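MucR Phosphodiesterase (Pseudomonas aeruginosa, PDB 5M1T) is a phosphodiesterase of the EAL-domain family, modelled with the ligand C2E and magnesium ions in its pocket. Local coordinates at residues W99-A104 with D137-A142; A168-L173 with L195-R200. All coordinates share one frame; numbering follows the deposited sequence.

Both contacts lie within the EAL domain and pair helices that flank its sheet. Running from the N terminus, the chain passes strands 46-55 and 61-72 and enters helix 93-113, the first half of contact 1. Strand 120-124 follows, and contact 1 closes when helix 135-145 returns beside helix 93-113. After strand 153-158, helix 166-178 opens contact 2, which closes across strand 182-188 at the short helix 195-200. The two loops follow in series, neither nested nor crossed. Their centres are 23 Å apart and their nearest atoms about 8 Å, without touching. Contact 1 is buried near the ligand pocket; contact 2 lies at the surface.

Contact 1. Residues W99-A104 with D137-A142; sequences WVLDEA and DSVRNA
Leu101 of helix 93-113 carries this contact, reaching across to Ser138, Val139 and Ala142 on one side of helix 135-145. With CG anti to the backbone N (chi1 -175°), its side chain extends into the gap between helices whose axes approach to 10.0 Å. The Ala142 methyl points at Leu101 CG (CB to CG 3.8 Å), meeting it from the side and not at the tip of the leucine, while methyl CD2 reaches back one turn, toward Ser138 and Val139. Leu101 CD2 lies 4.1 Å from Val139 CG2 and sits against both O and OG of Ser138 (3.8 Å from OG). The approach to OG is only van der Waals: the Ser138 hydroxyl is hydrogen-bonded to Glu98, one turn before Asp102 on the first helix, giving the apolar contact a polar flank. Next in sequence, Asp102 adds a second tie, its OD1 forming a salt bridge with Arg145 and a hydrogen bond with His146 near the end of helix 135-145. The segments cross at -29°, on either side of strand 120-124 in sequence, as neighbouring outer helices of the TIM-barrel-like EAL fold, where Val100 turns instead to the sheet, packing on Leu48, Leu68 and Val123 and touching C2E.

Contact 2. Residues A168-L173 with L195-R200; sequences ASLVIL and LLYLKR
Leu170 holds CG broadly anti to its backbone N (chi1 -156°), which carries the branched end out from helix 166-178 toward helix 195-200; the second torsion, 52°, turns the two methyls apart, onto different partners. CD1 goes to the C-terminal end of the short helix, where it rests against the backbone of Arg200, 3.6 Å from O and 3.8 Å from C. CD2 diverges from it to the edge of the Tyr197 ring, near the ring plane, with Leu170 CD2 4.5 Å from Tyr197 CE1. The ring is fixed by its hydroxyl, which is hydrogen-bonded to Asp167, a residue of the same helix as Leu170. The ring thus bridges the two helices, apolar at its edge and polar at its end. In the EAL fold, a TIM-barrel-like domain, these are successive outer helices separated in sequence by strand 182-188, and Leu173 and Leu198 pack on that strand through Ile183 and Phe188. Arg200 adds its CB, 4.3 Å from Leu170 CD1, but its chain leads the guanidinium away from the leucine, and one face of that group, toward its rim, lies over Leu196 CG. No hydrogen bond joins the two segments directly. Leu170 also touches Leu201, just beyond the short helix, and Leu173 reaches both Leu201 and Pro202, extending the apolar packing into the following loop.

Contact 1. Residues W99-A104 with D137-A142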
loop_
_atom_site.group_PDB
_atom_site.type_symbol
_atom_site.label_atom_id
_atom_site.label_comp_id
_atom_site.label_asym_id
_atom_site.label_seq_id
_atom_site.Cartn_x
_atom_site.Cartn_y
_atom_site.Cartn_z
ATOM N N TRP A 99 -12.622 11.502 0.323
ATOM C CA TRP A 99 -13.929 12.122 0.190
ATOM C C TRP A 99 -15.013 11.045 0.016
ATOM O O TRP A 99 -16.063 11.090 0.640
ATOM C CB TRP A 99 -13.967 13.122 -0.963
ATOM C CG TRP A 99 -15.326 13.684 -1.077
ATOM C CD1 TRP A 99 -15.838 14.695 -0.351
ATOM C CD2 TRP A 99 -16.387 13.194 -1.897
ATOM N NE1 TRP A 99 -17.145 14.895 -0.680
ATOM C CE2 TRP A 99 -17.507 13.999 -1.642
ATOM C CE3 TRP A 99 -16.487 12.175 -2.843
ATOM C CZ2 TRP A 99 -18.731 13.811 -2.284
ATOM C CZ3 TRP A 99 -17.688 11.980 -3.485
ATOM C CH2 TRP A 99 -18.805 12.788 -3.197
ATOM N N VAL A 100 -14.725 10.052 -0.806
ATOM C CA VAL A 100 -15.657 8.931 -0.994
ATOM C C VAL A 100 -15.962 8.205 0.318
ATOM O O VAL A 100 -17.123 8.002 0.670
ATOM C CB VAL A 100 -15.098 7.944 -2.030
ATOM C CG1 VAL A 100 -15.779 6.596 -1.921
ATOM C CG2 VAL A 100 -15.244 8.519 -3.428
ATOM N N LEU A 101 -14.924 7.832 1.049
ATOM C CA LEU A 101 -15.081 7.136 2.323
ATOM C C LEU A 101 -15.874 7.967 3.341
ATOM O O LEU A 101 -16.770 7.448 3.994
ATOM C CB LEU A 101 -13.701 6.801 2.889
ATOM C CG LEU A 101 -13.621 5.970 4.172
ATOM C CD1 LEU A 101 -14.365 4.649 4.091
ATOM C CD2 LEU A 101 -12.149 5.741 4.450
ATOM N N ASP A 102 -15.529 9.249 3.466
ATOM C CA ASP A 102 -16.251 10.181 4.346
ATOM C C ASP A 102 -17.756 10.255 4.042
ATOM O O ASP A 102 -18.558 10.051 4.909
ATOM C CB ASP A 102 -15.687 11.590 4.193
ATOM C CG ASP A 102 -16.360 12.577 5.099
ATOM O OD1 ASP A 102 -16.259 12.399 6.331
ATOM O OD2 ASP A 102 -17.011 13.518 4.593
ATOM N N GLU A 103 -18.093 10.540 2.794
ATOM C CA GLU A 103 -19.477 10.660 2.340
ATOM C C GLU A 103 -20.249 9.347 2.448
ATOM O O GLU A 103 -21.444 9.346 2.716
ATOM C CB GLU A 103 -19.498 11.142 0.874
ATOM C CG GLU A 103 -20.869 11.198 0.236
ATOM C CD GLU A 103 -21.751 12.350 0.729
ATOM O OE1 GLU A 103 -21.321 13.176 1.563
ATOM O OE2 GLU A 103 -22.907 12.416 0.281
ATOM N N ALA A 104 -19.580 8.228 2.212
ATOM C CA ALA A 104 -20.223 6.928 2.334
ATOM C C ALA A 104 -20.539 6.666 3.807
ATOM O O ALA A 104 -21.583 6.126 4.164
ATOM C CB ALA A 104 -19.306 5.845 1.795
ATOM N N ASP A 137 -5.599 3.735 9.219
ATOM C CA ASP A 137 -5.844 4.872 10.068
ATOM C C ASP A 137 -6.998 5.672 9.503
ATOM O O ASP A 137 -7.853 6.139 10.249
ATOM C CB ASP A 137 -4.589 5.758 10.213
ATOM C CG ASP A 137 -3.505 5.090 11.020
ATOM O OD1 ASP A 137 -3.734 3.970 11.526
ATOM O OD2 ASP A 137 -2.398 5.666 11.137
ATOM N N SER A 138 -7.035 5.808 8.185
ATOM C CA SER A 138 -8.086 6.576 7.484
ATOM C C SER A 138 -9.464 5.916 7.613
ATOM O O SER A 138 -10.493 6.596 7.709
ATOM C CB SER A 138 -7.683 6.704 6.008
ATOM O OG SER A 138 -8.715 7.235 5.201
ATOM N N VAL A 139 -9.495 4.585 7.621
ATOM C CA VAL A 139 -10.763 3.889 7.798
ATOM C C VAL A 139 -11.234 4.101 9.213
ATOM O O VAL A 139 -12.346 4.529 9.435
ATOM C CB VAL A 139 -10.654 2.392 7.446
ATOM C CG1 VAL A 139 -11.821 1.598 7.992
ATOM C CG2 VAL A 139 -10.544 2.249 5.930
ATOM N N ARG A 140 -10.357 3.834 10.167
ATOM C CA ARG A 140 -10.665 4.061 11.588
ATOM C C ARG A 140 -11.130 5.504 11.828
ATOM O O ARG A 140 -12.138 5.706 12.483
ATOM C CB ARG A 140 -9.468 3.706 12.480
ATOM C CG ARG A 140 -9.624 4.165 13.928
ATOM C CD ARG A 140 -8.567 3.613 14.870
ATOM N NE ARG A 140 -7.291 3.332 14.201
ATOM C CZ ARG A 140 -6.799 2.108 13.967
ATOM N NH1 ARG A 140 -7.455 1.003 14.340
ATOM N NH2 ARG A 140 -5.629 1.977 13.352
ATOM N N ASN A 141 -10.423 6.502 11.296
ATOM C CA ASN A 141 -10.826 7.903 11.499
ATOM C C ASN A 141 -12.216 8.199 10.911
ATOM O O ASN A 141 -13.015 8.917 11.531
ATOM C CB ASN A 141 -9.836 8.906 10.894
ATOM C CG ASN A 141 -8.419 8.832 11.504
ATOM O OD1 ASN A 141 -8.165 8.171 12.521
ATOM N ND2 ASN A 141 -7.495 9.508 10.860
ATOM N N ALA A 142 -12.508 7.679 9.712
ATOM C CA ALA A 142 -13.810 7.953 9.064
ATOM C C ALA A 142 -14.999 7.356 9.816
ATOM O O ALA A 142 -16.066 7.952 9.861
ATOM C CB ALA A 142 -13.822 7.460 7.629
#

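Contact 2. Residues A168-L173 with L195-R200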
loop_
_atom_site.group_PDB
_atom_site.type_symbol
_atom_site.label_atom_id
_atom_site.label_comp_id
_atom_site.label_asym_id
_atom_site.label_seq_id
_atom_site.Cartn_x
_atom_site.Cartn_y
_atom_site.Cartn_z
ATOM N N ALA A 168 1.324 -9.450 2.153
ATOM C CA ALA A 168 1.076 -8.056 2.537
ATOM C C ALA A 168 -0.411 -7.781 2.624
ATOM O O ALA A 168 -0.862 -7.069 3.523
ATOM C CB ALA A 168 1.747 -7.090 1.548
ATOM N N SER A 169 -1.188 -8.349 1.696
ATOM C CA SER A 169 -2.644 -8.191 1.739
ATOM C C SER A 169 -3.167 -8.700 3.075
ATOM O O SER A 169 -4.134 -8.159 3.638
ATOM C CB SER A 169 -3.342 -8.964 0.615
ATOM O OG SER A 169 -2.945 -8.499 -0.654
ATOM N N LEU A 170 -2.525 -9.759 3.575
ATOM C CA LEU A 170 -2.993 -10.441 4.783
ATOM C C LEU A 170 -2.823 -9.547 5.997
ATOM O O LEU A 170 -3.723 -9.422 6.813
ATOM C CB LEU A 170 -2.238 -11.770 4.970
ATOM C CG LEU A 170 -2.895 -12.877 5.793
ATOM C CD1 LEU A 170 -4.309 -13.209 5.332
ATOM C CD2 LEU A 170 -2.052 -14.152 5.718
ATOM N N VAL A 171 -1.686 -8.882 6.086
ATOM C CA VAL A 171 -1.428 -7.998 7.216
ATOM C C VAL A 171 -2.460 -6.877 7.209
ATOM O O VAL A 171 -3.095 -6.609 8.225
ATOM C CB VAL A 171 0.014 -7.444 7.180
ATOM C CG1 VAL A 171 0.177 -6.238 8.102
ATOM C CG2 VAL A 171 1.002 -8.558 7.532
ATOM N N ILE A 172 -2.656 -6.256 6.045
ATOM C CA ILE A 172 -3.655 -5.177 5.894
ATOM C C ILE A 172 -5.098 -5.627 6.191
ATOM O O ILE A 172 -5.826 -5.002 6.975
ATOM C CB ILE A 172 -3.613 -4.529 4.506
ATOM C CG1 ILE A 172 -2.279 -3.819 4.259
ATOM C CG2 ILE A 172 -4.721 -3.502 4.375
ATOM C CD1 ILE A 172 -1.911 -3.719 2.775
ATOM N N LEU A 173 -5.522 -6.707 5.562
ATOM C CA LEU A 173 -6.904 -7.134 5.725
ATOM C C LEU A 173 -7.203 -7.657 7.152
ATOM O O LEU A 173 -8.282 -7.416 7.677
ATOM C CB LEU A 173 -7.283 -8.163 4.653
ATOM C CG LEU A 173 -7.318 -7.637 3.226
ATOM C CD1 LEU A 173 -7.563 -8.762 2.244
ATOM C CD2 LEU A 173 -8.362 -6.567 3.016
ATOM N N LEU A 195 -5.632 -20.764 -3.784
ATOM C CA LEU A 195 -6.661 -21.306 -2.871
ATOM C C LEU A 195 -6.210 -21.263 -1.433
ATOM O O LEU A 195 -7.018 -21.062 -0.521
ATOM C CB LEU A 195 -7.073 -22.727 -3.227
ATOM C CG LEU A 195 -7.960 -22.875 -4.462
ATOM C CD1 LEU A 195 -8.373 -24.318 -4.603
ATOM C CD2 LEU A 195 -9.221 -22.041 -4.389
ATOM N N LEU A 196 -4.916 -21.446 -1.226
ATOM C CA LEU A 196 -4.356 -21.320 0.118
ATOM C C LEU A 196 -4.607 -19.938 0.725
ATOM O O LEU A 196 -5.180 -19.818 1.801
ATOM C CB LEU A 196 -2.865 -21.622 0.109
ATOM C CG LEU A 196 -2.221 -21.560 1.486
ATOM C CD1 LEU A 196 -2.971 -22.473 2.466
ATOM C CD2 LEU A 196 -0.741 -21.939 1.366
ATOM N N TYR A 197 -4.205 -18.891 0.027
ATOM C CA TYR A 197 -4.402 -17.539 0.558
ATOM C C TYR A 197 -5.855 -17.125 0.463
ATOM O O TYR A 197 -6.314 -16.297 1.253
ATOM C CB TYR A 197 -3.524 -16.510 -0.143
ATOM C CG TYR A 197 -2.115 -16.538 0.319
ATOM C CD1 TYR A 197 -1.734 -15.895 1.498
ATOM C CD2 TYR A 197 -1.147 -17.196 -0.429
ATOM C CE1 TYR A 197 -0.400 -15.925 1.932
ATOM C CE2 TYR A 197 0.179 -17.244 -0.029
ATOM C CZ TYR A 197 0.558 -16.615 1.149
ATOM O OH TYR A 197 1.895 -16.687 1.513
ATOM N N LEU A 198 -6.593 -17.682 -0.484
ATOM C CA LEU A 198 -8.009 -17.377 -0.546
ATOM C C LEU A 198 -8.718 -17.817 0.748
ATOM O O LEU A 198 -9.623 -17.136 1.223
ATOM C CB LEU A 198 -8.635 -18.011 -1.780
ATOM C CG LEU A 198 -9.968 -17.463 -2.256
ATOM C CD1 LEU A 198 -9.986 -15.934 -2.280
ATOM C CD2 LEU A 198 -10.277 -18.032 -3.627
ATOM N N LYS A 199 -8.269 -18.910 1.343
ATOM C CA LYS A 199 -8.834 -19.385 2.612
ATOM C C LYS A 199 -8.286 -18.555 3.805
ATOM O O LYS A 199 -9.019 -18.220 4.742
ATOM C CB LYS A 199 -8.544 -20.891 2.753
ATOM C CG LYS A 199 -8.998 -21.568 4.034
ATOM C CD LYS A 199 -10.489 -21.411 4.258
ATOM C CE LYS A 199 -10.855 -21.688 5.719
ATOM N NZ LYS A 199 -12.237 -21.214 5.992
ATOM N N ARG A 200 -7.011 -18.193 3.753
ATOM C CA ARG A 200 -6.401 -17.449 4.847
ATOM C C ARG A 200 -6.896 -16.025 4.987
ATOM O O ARG A 200 -6.937 -15.533 6.084
ATOM C CB ARG A 200 -4.875 -17.412 4.708
ATOM C CG ARG A 200 -4.234 -18.700 5.168
ATOM C CD ARG A 200 -2.806 -18.515 5.645
ATOM N NE ARG A 200 -2.154 -19.835 5.673
ATOM C CZ ARG A 200 -0.861 -20.062 5.438
ATOM N NH1 ARG A 200 -0.025 -19.053 5.138
ATOM N NH2 ARG A 200 -0.420 -21.322 5.492
#